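Local structure of mediator of RNA polymerase II transcription subunit 6 (4H61) at residues S8-M13 with N109-P114; P14-S19 with L29-Q34; G70-I75 with Q89-E94; V97-V102 with L120-L125. The protein is a subunit of Mediator, the coactivator that conveys signals from gene-specific regulatory proteins to the basal RNA polymerase II transcription machinery. One frame throughout, in Å; residues are numbered along the deposited sequence.

Interaction 1: residues S8-M13 with N109-P114; sequences SIQWRM and NIYMAP
Asn-109 reaches between Gln-10 and Arg-12 and turns one end of its amide to each. Its OD1 lies at the edge of the Arg-12 guanidinium, in the plane of that group. Arg-12 NH1 gives Asn-109 OD1 a weak hydrogen bond, 3.4 Å long but nearly straight at 173°. At the other end, Asn-109 ND2 stands 2.8 Å from Gln-10 OE1, with the two amides almost perpendicular. Gln-10 in turn runs alongside Tyr-111, both side chains pointing the same way. Its amide is tilted only 24° from the tyrosine ring, and Gln-10 NE2 comes within 3.8 Å of Tyr-111 CD2.

Trp-11 and Ile-110 leave the backbone on the other side, also side by side. The indole CG is anti to the backbone N (chi1 175°), which lays the six-membered ring next to the isoleucine tip. Trp-11 CZ3 meets Ile-110 CD1 at 3.5 Å. Tyr-31 of helix 28-33 packs against both Trp-11 and Ile-110.

Between the two layers, Trp-11 N bonds to Ile-110 O and Ile-110 N to Trp-11 O, each at 2.9 Å. This is one antiparallel bridge, and it sets residues 8-13 beside the edge strand 109-112. The chemistry is therefore two-sided: the backbone pair fixes the register, an apolar layer faces the helix, and a polar layer of Gln-10, Arg-12, Asn-109 and Tyr-111, with the weak Arg-12 to Asn-109 bond, lies on the other face.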
loop_
_atom_site.group_PDB
_atom_site.type_symbol
_atom_site.label_atom_id
_atom_site.label_comp_id
_atom_site.label_asym_id
_atom_site.label_seq_id
_atom_site.Cartn_x
_atom_site.Cartn_y
_atom_site.Cartn_z
ATOM N N SER A 8 17.020 -4.647 5.676
ATOM C CA SER A 8 18.373 -4.165 5.736
ATOM C C SER A 8 18.769 -3.392 4.476
ATOM O O SER A 8 19.960 -3.074 4.273
ATOM C CB SER A 8 19.323 -5.329 5.978
ATOM O OG SER A 8 19.582 -6.013 4.769
ATOM N N ILE A 9 17.789 -3.080 3.628
ATOM C CA ILE A 9 18.112 -2.319 2.424
ATOM C C ILE A 9 17.275 -1.058 2.247
ATOM O O ILE A 9 16.219 -0.905 2.849
ATOM C CB ILE A 9 18.005 -3.167 1.126
ATOM C CG1 ILE A 9 16.572 -3.659 0.915
ATOM C CG2 ILE A 9 19.000 -4.330 1.119
ATOM C CD1 ILE A 9 16.342 -4.151 -0.488
ATOM N N GLN A 10 17.784 -0.152 1.423
ATOM C CA GLN A 10 17.035 0.997 0.948
ATOM C C GLN A 10 17.149 0.976 -0.563
ATOM O O GLN A 10 18.184 0.604 -1.115
ATOM C CB GLN A 10 17.636 2.299 1.469
ATOM C CG GLN A 10 17.420 2.558 2.948
ATOM C CD GLN A 10 18.001 3.896 3.378
ATOM O OE1 GLN A 10 18.720 4.541 2.613
ATOM N NE2 GLN A 10 17.685 4.320 4.599
ATOM N N TRP A 11 16.088 1.384 -1.233
ATOM C CA TRP A 11 16.050 1.325 -2.680
ATOM C C TRP A 11 15.764 2.732 -3.187
ATOM O O TRP A 11 15.030 3.490 -2.555
ATOM C CB TRP A 11 14.973 0.321 -3.120
ATOM C CG TRP A 11 14.714 0.212 -4.605
ATOM C CD1 TRP A 11 15.330 -0.633 -5.492
ATOM C CD2 TRP A 11 13.744 0.952 -5.367
ATOM N NE1 TRP A 11 14.812 -0.455 -6.759
ATOM C CE2 TRP A 11 13.836 0.508 -6.709
ATOM C CE3 TRP A 11 12.816 1.951 -5.048
ATOM C CZ2 TRP A 11 13.031 1.030 -7.728
ATOM C CZ3 TRP A 11 12.015 2.468 -6.063
ATOM C CH2 TRP A 11 12.130 2.005 -7.386
ATOM N N ARG A 12 16.380 3.094 -4.304
ATOM C CA ARG A 12 16.147 4.395 -4.907
ATOM C C ARG A 12 16.471 4.336 -6.389
ATOM O O ARG A 12 17.564 3.916 -6.769
ATOM C CB ARG A 12 17.005 5.460 -4.225
ATOM C CG ARG A 12 16.812 6.854 -4.781
ATOM C CD ARG A 12 17.745 7.847 -4.110
ATOM N NE ARG A 12 17.728 9.153 -4.771
ATOM C CZ ARG A 12 17.515 10.307 -4.146
ATOM N NH1 ARG A 12 17.303 10.328 -2.836
ATOM N NH2 ARG A 12 17.519 11.442 -4.830
ATOM N N MET A 13 15.528 4.759 -7.225
ATOM C CA MET A 13 15.724 4.708 -8.671
ATOM C C MET A 13 15.525 6.078 -9.339
ATOM O O MET A 13 14.511 6.317 -9.998
ATOM C CB MET A 13 14.803 3.644 -9.285
ATOM C CG MET A 13 15.116 3.300 -10.734
ATOM S SD MET A 13 14.106 1.950 -11.382
ATOM C CE MET A 13 15.022 0.524 -10.790
ATOM N N ASN A 109 13.658 7.622 -1.448
ATOM C CA ASN A 109 14.193 6.427 -0.822
ATOM C C ASN A 109 13.075 5.585 -0.240
ATOM O O ASN A 109 12.275 6.069 0.564
ATOM C CB ASN A 109 15.157 6.799 0.295
ATOM C CG ASN A 109 16.591 6.724 -0.133
ATOM O OD1 ASN A 109 17.038 7.488 -0.990
ATOM N ND2 ASN A 109 17.336 5.800 0.466
ATOM N N ILE A 110 13.017 4.325 -0.649
ATOM C CA ILE A 110 12.049 3.411 -0.084
ATOM C C ILE A 110 12.735 2.428 0.866
ATOM O O ILE A 110 13.790 1.877 0.549
ATOM C CB ILE A 110 11.297 2.641 -1.179
ATOM C CG1 ILE A 110 10.823 3.601 -2.269
ATOM C CG2 ILE A 110 10.126 1.866 -0.581
ATOM C CD1 ILE A 110 9.918 2.959 -3.308
ATOM N N TYR A 111 12.130 2.229 2.033
ATOM C CA TYR A 111 12.602 1.254 3.004
ATOM C C TYR A 111 11.466 0.901 3.965
ATOM O O TYR A 111 10.518 1.677 4.119
ATOM C CB TYR A 111 13.820 1.793 3.765
ATOM C CG TYR A 111 13.633 3.175 4.361
ATOM C CD1 TYR A 111 13.057 3.341 5.622
ATOM C CD2 TYR A 111 14.039 4.315 3.672
ATOM C CE1 TYR A 111 12.883 4.610 6.176
ATOM C CE2 TYR A 111 13.870 5.586 4.218
ATOM C CZ TYR A 111 13.291 5.726 5.472
ATOM O OH TYR A 111 13.117 6.983 6.019
ATOM N N MET A 112 11.546 -0.276 4.587
ATOM C CA MET A 112 10.568 -0.685 5.601
ATOM C C MET A 112 10.692 0.213 6.822
ATOM O O MET A 112 11.794 0.582 7.233
ATOM C CB MET A 112 10.779 -2.144 6.026
ATOM C CG MET A 112 10.731 -3.157 4.880
ATOM S SD MET A 112 11.071 -4.878 5.354
ATOM C CE MET A 112 9.849 -5.099 6.644
ATOM N N ALA A 113 9.555 0.576 7.392
ATOM C CA ALA A 113 9.542 1.378 8.602
ATOM C C ALA A 113 9.762 0.403 9.735
ATOM O O ALA A 113 9.621 -0.805 9.536
ATOM C CB ALA A 113 8.200 2.059 8.749
ATOM N N PRO A 114 10.116 0.907 10.924
ATOM C CA PRO A 114 10.206 0.016 12.085
ATOM C C PRO A 114 8.889 -0.728 12.327
ATOM O O PRO A 114 7.816 -0.255 11.938
ATOM C CB PRO A 114 10.490 0.980 13.239
ATOM C CG PRO A 114 11.194 2.115 12.601
ATOM C CD PRO A 114 10.583 2.268 11.235
#

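Interaction 2: residues P14-S19 with L29-Q34; sequences PEWVQS and LEYFSQ
The Trp-16 indole lies over the backbone of Tyr-31. Tyr-31 CA sits above one face of the indole, offset toward the rim. The tyrosine ring is turned obliquely to the six-membered ring of the indole, with planes at 34° and centroids 5.5 Å apart. The closest atoms of the pair are Trp-16 CE3 and Tyr-31 CD1, at 3.6 Å. Glu-30 and Gln-34 run at about a right angle to the Trp-16 side chain. They use aliphatic atoms: Glu-30 CG is 3.7 Å from Trp-16 CZ2, and Gln-34 CG is 4.1 Å from Trp-16 NE1. Trp-16 gets there with CG anti to its backbone N (chi1 -170°), which sends the indole across to the second helix.

Val-17 adds a smaller contact. Its CG2 branch meets Tyr-31 CE1 at 3.9 Å, near the phenol end of the ring. The hydroxyl there is held outside this pair, by hydrogen bonds with Glu-108 O and Met-13 N. With an alanine here instead of Trp-16, a gap would probably open between the helices, and one flank of Tyr-31 would lose its packing partner.

The axes of helices 14-19 and 29-33 stay 11.0 Å apart, with 149° between their N-to-C directions. The arrangement is a pair of short, roughly antiparallel helices joined by a loop, with large aromatic side chains bridging the wide gap between them.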
loop_
_atom_site.group_PDB
_atom_site.type_symbol
_atom_site.label_atom_id
_atom_site.label_comp_id
_atom_site.label_asym_id
_atom_site.label_seq_id
_atom_site.Cartn_x
_atom_site.Cartn_y
_atom_site.Cartn_z
ATOM N N PRO A 14 16.511 6.980 -9.183
ATOM C CA PRO A 14 16.423 8.380 -9.636
ATOM C C PRO A 14 16.064 8.527 -11.116
ATOM O O PRO A 14 15.420 9.507 -11.497
ATOM C CB PRO A 14 17.839 8.916 -9.397
ATOM C CG PRO A 14 18.417 8.035 -8.352
ATOM C CD PRO A 14 17.829 6.673 -8.598
ATOM N N GLU A 15 16.471 7.556 -11.930
ATOM C CA GLU A 15 16.249 7.605 -13.375
ATOM C C GLU A 15 14.776 7.441 -13.742
ATOM O O GLU A 15 14.357 7.805 -14.839
ATOM C CB GLU A 15 17.110 6.555 -14.096
ATOM C CG GLU A 15 16.904 5.106 -13.631
ATOM C CD GLU A 15 17.749 4.726 -12.413
ATOM O OE1 GLU A 15 18.082 5.618 -11.604
ATOM O OE2 GLU A 15 18.080 3.526 -12.262
ATOM N N TRP A 16 13.994 6.890 -12.820
ATOM C CA TRP A 16 12.556 6.750 -13.017
ATOM C C TRP A 16 11.867 8.043 -12.590
ATOM O O TRP A 16 10.940 8.520 -13.250
ATOM C CB TRP A 16 12.032 5.570 -12.196
ATOM C CG TRP A 16 10.611 5.169 -12.480
ATOM C CD1 TRP A 16 10.195 4.161 -13.301
ATOM C CD2 TRP A 16 9.420 5.743 -11.918
ATOM N NE1 TRP A 16 8.820 4.077 -13.294
ATOM C CE2 TRP A 16 8.323 5.036 -12.452
ATOM C CE3 TRP A 16 9.178 6.786 -11.022
ATOM C CZ2 TRP A 16 7.003 5.343 -12.119
ATOM C CZ3 TRP A 16 7.865 7.090 -10.693
ATOM C CH2 TRP A 16 6.795 6.369 -11.240
ATOM N N VAL A 17 12.338 8.608 -11.483
ATOM C CA VAL A 17 11.774 9.832 -10.933
ATOM C C VAL A 17 11.866 10.984 -11.929
ATOM O O VAL A 17 10.892 11.710 -12.140
ATOM C CB VAL A 17 12.473 10.231 -9.618
ATOM C CG1 VAL A 17 11.909 11.541 -9.090
ATOM C CG2 VAL A 17 12.320 9.125 -8.584
ATOM N N GLN A 18 13.036 11.143 -12.541
ATOM C CA GLN A 18 13.237 12.178 -13.549
ATOM C C GLN A 18 12.348 11.935 -14.765
ATOM O O GLN A 18 11.779 12.869 -15.327
ATOM C CB GLN A 18 14.707 12.246 -13.965
ATOM C CG GLN A 18 15.625 12.853 -12.914
ATOM C CD GLN A 18 17.085 12.846 -13.339
ATOM O OE1 GLN A 18 17.562 11.885 -13.949
ATOM N NE2 GLN A 18 17.801 13.923 -13.023
ATOM N N SER A 19 12.219 10.670 -15.149
ATOM C CA SER A 19 11.393 10.277 -16.287
ATOM C C SER A 19 9.907 10.601 -16.090
ATOM O O SER A 19 9.164 10.734 -17.063
ATOM C CB SER A 19 11.577 8.782 -16.567
ATOM O OG SER A 19 10.798 8.356 -17.671
ATOM N N LEU A 29 2.855 4.937 -5.974
ATOM C CA LEU A 29 2.620 3.500 -5.895
ATOM C C LEU A 29 3.239 2.794 -7.089
ATOM O O LEU A 29 3.644 1.639 -6.991
ATOM C CB LEU A 29 1.117 3.214 -5.847
ATOM C CG LEU A 29 0.571 2.415 -4.666
ATOM C CD1 LEU A 29 1.468 2.576 -3.453
ATOM C CD2 LEU A 29 -0.871 2.832 -4.342
ATOM N N GLU A 30 3.308 3.480 -8.223
ATOM C CA GLU A 30 3.915 2.885 -9.405
ATOM C C GLU A 30 5.416 2.783 -9.186
ATOM O O GLU A 30 6.047 1.794 -9.565
ATOM C CB GLU A 30 3.616 3.721 -10.646
ATOM C CG GLU A 30 4.058 3.065 -11.943
ATOM C CD GLU A 30 3.386 3.678 -13.152
ATOM O OE1 GLU A 30 2.235 4.152 -13.009
ATOM O OE2 GLU A 30 4.008 3.693 -14.239
ATOM N N TYR A 31 5.973 3.822 -8.570
ATOM C CA TYR A 31 7.371 3.850 -8.168
ATOM C C TYR A 31 7.659 2.644 -7.290
ATOM O O TYR A 31 8.607 1.884 -7.528
ATOM C CB TYR A 31 7.638 5.130 -7.377
ATOM C CG TYR A 31 9.080 5.383 -6.995
ATOM C CD1 TYR A 31 10.108 5.240 -7.919
ATOM C CD2 TYR A 31 9.407 5.806 -5.709
ATOM C CE1 TYR A 31 11.429 5.495 -7.567
ATOM C CE2 TYR A 31 10.721 6.066 -5.349
ATOM C CZ TYR A 31 11.729 5.909 -6.279
ATOM O OH TYR A 31 13.035 6.165 -5.911
ATOM N N PHE A 32 6.816 2.478 -6.279
ATOM C CA PHE A 32 6.943 1.389 -5.329
ATOM C C PHE A 32 6.952 0.049 -6.053
ATOM O O PHE A 32 7.637 -0.878 -5.634
ATOM C CB PHE A 32 5.794 1.454 -4.313
ATOM C CG PHE A 32 5.894 0.435 -3.218
ATOM C CD1 PHE A 32 6.680 0.678 -2.101
ATOM C CD2 PHE A 32 5.194 -0.766 -3.304
ATOM C CE1 PHE A 32 6.775 -0.262 -1.092
ATOM C CE2 PHE A 32 5.280 -1.720 -2.301
ATOM C CZ PHE A 32 6.074 -1.475 -1.193
ATOM N N SER A 33 6.211 -0.037 -7.158
ATOM C CA SER A 33 6.105 -1.278 -7.936
ATOM C C SER A 33 7.404 -1.754 -8.580
ATOM O O SER A 33 7.553 -2.939 -8.871
ATOM C CB SER A 33 5.036 -1.140 -9.012
ATOM O OG SER A 33 3.773 -0.949 -8.406
ATOM N N GLN A 34 8.334 -0.840 -8.821
ATOM C CA GLN A 34 9.591 -1.212 -9.449
ATOM C C GLN A 34 10.619 -1.641 -8.394
ATOM O O GLN A 34 11.762 -1.979 -8.717
ATOM C CB GLN A 34 10.121 -0.051 -10.295
ATOM C CG GLN A 34 9.159 0.406 -11.396
ATOM C CD GLN A 34 8.986 -0.621 -12.520
ATOM O OE1 GLN A 34 9.959 -1.143 -13.069
ATOM N NE2 GLN A 34 7.738 -0.907 -12.865
#

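Interaction 3: residues G70-I75 with Q89-E94; sequences GIQFVI and QNRLNE
Gln-72 and Gln-89 form the close-packed centre of this contact. Their backbones are joined twice, Gln-72 N to Gln-89 O at 2.7 Å and Gln-89 N to Gln-72 O at 2.8 Å. Their side chains are joined as well. Gln-89 NE2 donates to Gln-72 OE1 at 3.1 Å, in the carbonyl plane, and the two amides are nearly coplanar, 28° apart. Arg-91 flanks them on the same face. Its CD is 3.3 Å from Gln-72 OE1, and that oxygen also lies at the edge of the guanidinium. The other ends of both buried amides are held too: Gln-72 NE2 bonds to Leu-65 O and Asn-43 OD1, and Gln-89 OE1 accepts from Gln-87 NE2. A leucine in place of Gln-72 would probably leave Gln-89 NE2 without its acceptor and Leu-65 O without its donor.

These residues belong to the antiparallel hairpin of strands 70-79 and 83-91. One more hydrogen-bonded pair follows, Gly-70 with Arg-91, where Arg-91 N reaches Gly-70 O at 3.0 Å.

On the opposite face the Ile-71 and Asn-90 side chains pack more loosely. The residues form a non-hydrogen-bonded pair, and Ile-71 CD1 comes no nearer to Asn-90 CB than 4.3 Å. Asn-90 OD1 lies against the Gly-70 backbone, 3.4 Å from Gly-70 C. Past the strand come exposed Leu-92 and Glu-94. On the glutamine face, Arg-91 bends toward this loop, and its NE bonds to Asn-93 O at 2.8 Å.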
loop_
_atom_site.group_PDB
_atom_site.type_symbol
_atom_site.label_atom_id
_atom_site.label_comp_id
_atom_site.label_asym_id
_atom_site.label_seq_id
_atom_site.Cartn_x
_atom_site.Cartn_y
_atom_site.Cartn_z
ATOM N N GLY A 70 -6.872 -10.454 -0.510
ATOM C CA GLY A 70 -5.485 -10.802 -0.755
ATOM C C GLY A 70 -4.533 -9.680 -0.406
ATOM O O GLY A 70 -4.952 -8.655 0.146
ATOM N N ILE A 71 -3.250 -9.873 -0.722
ATOM C CA ILE A 71 -2.231 -8.845 -0.488
ATOM C C ILE A 71 -2.560 -7.530 -1.213
ATOM O O ILE A 71 -2.927 -7.530 -2.394
ATOM C CB ILE A 71 -0.828 -9.326 -0.928
ATOM C CG1 ILE A 71 -0.431 -10.593 -0.166
ATOM C CG2 ILE A 71 0.215 -8.241 -0.720
ATOM C CD1 ILE A 71 -0.600 -10.479 1.306
ATOM N N GLN A 72 -2.440 -6.414 -0.502
ATOM C CA GLN A 72 -2.734 -5.107 -1.083
ATOM C C GLN A 72 -1.729 -4.079 -0.604
ATOM O O GLN A 72 -1.211 -4.176 0.512
ATOM C CB GLN A 72 -4.149 -4.630 -0.716
ATOM C CG GLN A 72 -5.268 -5.585 -1.107
ATOM C CD GLN A 72 -6.671 -4.994 -0.908
ATOM O OE1 GLN A 72 -6.897 -4.140 -0.035
ATOM N NE2 GLN A 72 -7.620 -5.456 -1.725
ATOM N N PHE A 73 -1.462 -3.094 -1.453
ATOM C CA PHE A 73 -0.638 -1.955 -1.075
ATOM C C PHE A 73 -1.462 -0.681 -1.173
ATOM O O PHE A 73 -2.082 -0.408 -2.202
ATOM C CB PHE A 73 0.589 -1.854 -1.979
ATOM C CG PHE A 73 1.528 -3.017 -1.841
ATOM C CD1 PHE A 73 2.478 -3.039 -0.827
ATOM C CD2 PHE A 73 1.450 -4.096 -2.710
ATOM C CE1 PHE A 73 3.340 -4.112 -0.688
ATOM C CE2 PHE A 73 2.313 -5.180 -2.580
ATOM C CZ PHE A 73 3.260 -5.187 -1.569
ATOM N N VAL A 74 -1.486 0.093 -0.097
ATOM C CA VAL A 74 -2.236 1.336 -0.100
ATOM C C VAL A 74 -1.407 2.459 0.493
ATOM O O VAL A 74 -0.486 2.224 1.284
ATOM C CB VAL A 74 -3.572 1.214 0.678
ATOM C CG1 VAL A 74 -4.409 0.070 0.130
ATOM C CG2 VAL A 74 -3.310 1.019 2.168
ATOM N N ILE A 75 -1.733 3.681 0.093
ATOM C CA ILE A 75 -1.118 4.866 0.661
ATOM C C ILE A 75 -1.915 5.275 1.887
ATOM O O ILE A 75 -3.139 5.421 1.820
ATOM C CB ILE A 75 -1.114 6.004 -0.361
ATOM C CG1 ILE A 75 -0.361 5.562 -1.621
ATOM C CG2 ILE A 75 -0.515 7.267 0.248
ATOM C CD1 ILE A 75 -0.560 6.468 -2.804
ATOM N N GLN A 89 -1.008 -4.943 3.240
ATOM C CA GLN A 89 -2.068 -5.502 4.064
ATOM C C GLN A 89 -2.722 -6.712 3.396
ATOM O O GLN A 89 -2.759 -6.821 2.172
ATOM C CB GLN A 89 -3.125 -4.436 4.349
ATOM C CG GLN A 89 -4.089 -4.186 3.187
ATOM C CD GLN A 89 -4.853 -2.877 3.320
ATOM O OE1 GLN A 89 -4.510 -2.021 4.137
ATOM N NE2 GLN A 89 -5.898 -2.720 2.512
ATOM N N ASN A 90 -3.221 -7.637 4.201
ATOM C CA ASN A 90 -3.990 -8.724 3.657
ATOM C C ASN A 90 -5.458 -8.433 3.879
ATOM O O ASN A 90 -5.929 -8.435 5.013
ATOM C CB ASN A 90 -3.621 -10.041 4.325
ATOM C CG ASN A 90 -4.418 -11.212 3.773
ATOM O OD1 ASN A 90 -4.905 -11.169 2.637
ATOM N ND2 ASN A 90 -4.570 -12.258 4.579
ATOM N N ARG A 91 -6.188 -8.174 2.802
ATOM C CA ARG A 91 -7.594 -7.833 2.938
ATOM C C ARG A 91 -8.456 -9.085 3.023
ATOM O O ARG A 91 -8.500 -9.884 2.090
ATOM C CB ARG A 91 -8.035 -6.939 1.781
ATOM C CG ARG A 91 -9.512 -6.646 1.775
ATOM C CD ARG A 91 -9.808 -5.334 1.085
ATOM N NE ARG A 91 -10.826 -4.623 1.839
ATOM C CZ ARG A 91 -10.632 -3.461 2.447
ATOM N NH1 ARG A 91 -9.459 -2.850 2.359
ATOM N NH2 ARG A 91 -11.628 -2.903 3.123
ATOM N N LEU A 92 -9.139 -9.249 4.150
ATOM C CA LEU A 92 -9.906 -10.468 4.413
ATOM C C LEU A 92 -11.256 -10.415 3.732
ATOM O O LEU A 92 -11.742 -11.428 3.237
ATOM C CB LEU A 92 -10.089 -10.686 5.914
ATOM C CG LEU A 92 -8.962 -11.366 6.704
ATOM C CD1 LEU A 92 -7.579 -11.036 6.166
ATOM C CD2 LEU A 92 -9.067 -10.954 8.166
ATOM N N ASN A 93 -11.851 -9.224 3.724
ATOM C CA ASN A 93 -13.105 -8.954 3.021
ATOM C C ASN A 93 -13.329 -7.452 2.888
ATOM O O ASN A 93 -12.385 -6.668 2.948
ATOM C CB ASN A 93 -14.281 -9.593 3.743
ATOM C CG ASN A 93 -14.256 -9.335 5.230
ATOM O OD1 ASN A 93 -14.283 -8.182 5.678
ATOM N ND2 ASN A 93 -14.207 -10.410 6.012
ATOM N N GLU A 94 -14.580 -7.043 2.733
ATOM C CA GLU A 94 -14.875 -5.637 2.472
ATOM C C GLU A 94 -14.769 -4.782 3.723
ATOM O O GLU A 94 -14.731 -3.555 3.644
ATOM C CB GLU A 94 -16.262 -5.500 1.852
ATOM C CG GLU A 94 -16.485 -6.458 0.703
ATOM C CD GLU A 94 -17.814 -6.257 0.013
ATOM O OE1 GLU A 94 -18.762 -5.752 0.660
ATOM O OE2 GLU A 94 -17.905 -6.604 -1.186
#

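Interaction 4: residues V97-V102 with L120-L125; sequences VKPLTV and LATRML
Pro-99 and Leu-125 meet where the long helix 115-135 lies on one face of the antiparallel sheet. The segments run almost exactly antiparallel, with their axes 8.1 Å apart at the closest and 172° between their directions. The proline ring is the centre of the contact. Its CG touches Thr-122 CG2 at 3.5 Å and Leu-125 CD1 at 3.6 Å, so this corner of the ring lies against residues one turn apart on the helix. Pro-99 CB also meets Ala-121 CB, at 4.1 Å.

Thr-122 presents its methyl group to the sheet. With chi1 at 85°, its OG1 turns elsewhere and makes a weak hydrogen bond to Leu-119 O. This is helix-on-sheet packing, made here mainly by apolar groups. Just past the proline the strand is irregular: a classic bulge places Leu-100 and Thr-101 together opposite Lys-88 of strand 83-91.

The Leu-125 and Pro-99 side chains lie alongside each other, pointing opposite ways. The same leucine branch continues to Val-97, where Leu-125 CD1 is 3.9 Å from Val-97 CG1. Val-97 is buried between Leu-125 and Tyr-129 of the helix and Gln-89 and Arg-91 of the neighbouring strand.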
loop_
_atom_site.group_PDB
_atom_site.type_symbol
_atom_site.label_atom_id
_atom_site.label_comp_id
_atom_site.label_asym_id
_atom_site.label_seq_id
_atom_site.Cartn_x
_atom_site.Cartn_y
_atom_site.Cartn_z
ATOM N N VAL A 97 -9.113 -5.932 7.290
ATOM C CA VAL A 97 -7.798 -5.861 6.696
ATOM C C VAL A 97 -6.766 -6.189 7.770
ATOM O O VAL A 97 -6.920 -5.787 8.920
ATOM C CB VAL A 97 -7.574 -4.452 6.119
ATOM C CG1 VAL A 97 -6.134 -4.017 6.253
ATOM C CG2 VAL A 97 -8.038 -4.401 4.680
ATOM N N LYS A 98 -5.731 -6.944 7.418
ATOM C CA LYS A 98 -4.665 -7.216 8.375
ATOM C C LYS A 98 -3.371 -6.569 7.913
ATOM O O LYS A 98 -2.812 -6.938 6.882
ATOM C CB LYS A 98 -4.473 -8.715 8.601
ATOM C CG LYS A 98 -3.403 -9.016 9.633
ATOM C CD LYS A 98 -3.189 -10.513 9.814
ATOM C CE LYS A 98 -2.065 -10.798 10.809
ATOM N NZ LYS A 98 -0.781 -10.166 10.387
ATOM N N PRO A 99 -2.900 -5.577 8.668
ATOM C CA PRO A 99 -1.665 -4.869 8.322
ATOM C C PRO A 99 -0.477 -5.804 8.466
ATOM O O PRO A 99 -0.343 -6.451 9.505
ATOM C CB PRO A 99 -1.590 -3.754 9.370
ATOM C CG PRO A 99 -3.000 -3.617 9.888
ATOM C CD PRO A 99 -3.562 -5.004 9.849
ATOM N N LEU A 100 0.357 -5.879 7.432
ATOM C CA LEU A 100 1.484 -6.804 7.412
ATOM C C LEU A 100 2.797 -6.078 7.653
ATOM O O LEU A 100 3.546 -6.432 8.565
ATOM C CB LEU A 100 1.528 -7.568 6.088
ATOM C CG LEU A 100 0.335 -8.506 5.926
ATOM C CD1 LEU A 100 0.388 -9.297 4.602
ATOM C CD2 LEU A 100 0.267 -9.421 7.142
ATOM N N THR A 101 3.084 -5.082 6.817
ATOM C CA THR A 101 4.258 -4.236 7.005
ATOM C C THR A 101 4.018 -2.816 6.467
ATOM O O THR A 101 3.105 -2.592 5.666
ATOM C CB THR A 101 5.555 -4.873 6.400
ATOM O OG1 THR A 101 6.252 -3.913 5.588
ATOM C CG2 THR A 101 5.242 -6.096 5.566
ATOM N N VAL A 102 4.807 -1.845 6.927
ATOM C CA VAL A 102 4.703 -0.501 6.362
ATOM C C VAL A 102 6.050 0.046 5.887
ATOM O O VAL A 102 7.098 -0.275 6.449
ATOM C CB VAL A 102 3.932 0.510 7.278
ATOM C CG1 VAL A 102 3.427 -0.162 8.548
ATOM C CG2 VAL A 102 4.768 1.730 7.598
ATOM N N LEU A 120 1.153 -0.136 15.478
ATOM C CA LEU A 120 0.230 0.971 15.683
ATOM C C LEU A 120 -0.962 0.852 14.755
ATOM O O LEU A 120 -2.116 1.040 15.174
ATOM C CB LEU A 120 0.940 2.305 15.471
ATOM C CG LEU A 120 1.889 2.632 16.629
ATOM C CD1 LEU A 120 2.592 3.973 16.433
ATOM C CD2 LEU A 120 1.137 2.574 17.957
ATOM N N ALA A 121 -0.668 0.530 13.497
ATOM C CA ALA A 121 -1.694 0.321 12.485
ATOM C C ALA A 121 -2.713 -0.724 12.922
ATOM O O ALA A 121 -3.910 -0.432 12.978
ATOM C CB ALA A 121 -1.065 -0.073 11.173
ATOM N N THR A 122 -2.247 -1.926 13.255
ATOM C CA THR A 122 -3.168 -2.993 13.651
ATOM C C THR A 122 -3.939 -2.627 14.922
ATOM O O THR A 122 -5.103 -2.989 15.067
ATOM C CB THR A 122 -2.476 -4.361 13.852
ATOM O OG1 THR A 122 -1.945 -4.441 15.177
ATOM C CG2 THR A 122 -1.358 -4.587 12.827
ATOM N N ARG A 123 -3.295 -1.903 15.833
ATOM C CA ARG A 123 -3.981 -1.478 17.044
ATOM C C ARG A 123 -5.104 -0.495 16.717
ATOM O O ARG A 123 -6.172 -0.513 17.343
ATOM C CB ARG A 123 -3.006 -0.880 18.050
ATOM C CG ARG A 123 -2.352 -1.925 18.913
ATOM C CD ARG A 123 -1.612 -1.304 20.081
ATOM N NE ARG A 123 -1.054 -2.330 20.965
ATOM C CZ ARG A 123 0.204 -2.339 21.397
ATOM N NH1 ARG A 123 1.040 -1.374 21.029
ATOM N NH2 ARG A 123 0.626 -3.311 22.198
ATOM N N MET A 124 -4.860 0.351 15.723
ATOM C CA MET A 124 -5.875 1.277 15.261
ATOM C C MET A 124 -7.035 0.485 14.665
ATOM O O MET A 124 -8.204 0.728 14.985
ATOM C CB MET A 124 -5.288 2.224 14.215
ATOM C CG MET A 124 -6.237 3.330 13.791
ATOM S SD MET A 124 -5.632 4.187 12.333
ATOM C CE MET A 124 -5.894 2.932 11.091
ATOM N N LEU A 125 -6.696 -0.476 13.810
ATOM C CA LEU A 125 -7.708 -1.273 13.135
ATOM C C LEU A 125 -8.467 -2.177 14.097
ATOM O O LEU A 125 -9.692 -2.265 14.022
ATOM C CB LEU A 125 -7.105 -2.069 11.977
ATOM C CG LEU A 125 -6.716 -1.183 10.788
ATOM C CD1 LEU A 125 -6.163 -1.998 9.637
ATOM C CD2 LEU A 125 -7.903 -0.354 10.326
#

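How the interactions relate
From the N terminus, residues 8-13 enter interaction 1, whose partner strand comes some 100 residues later. Its long loop encloses interactions 2 and 3. Interaction 2 follows directly and closes a short loop between two helices. Interaction 3 then closes the hairpin of the first two strands. Interaction 4 opens on the third strand and ends on helix 115-135, so it crosses interaction 1. Tyr-31 and Gln-34 tie interaction 2 to interaction 1, and Phe-32 packs on Phe-73 of interaction 3. Backbone bonds along the sheet connect interaction 3 to 4 and 4 to 1. Helices 28-33 and 115-135 lie against opposite faces of one sheet.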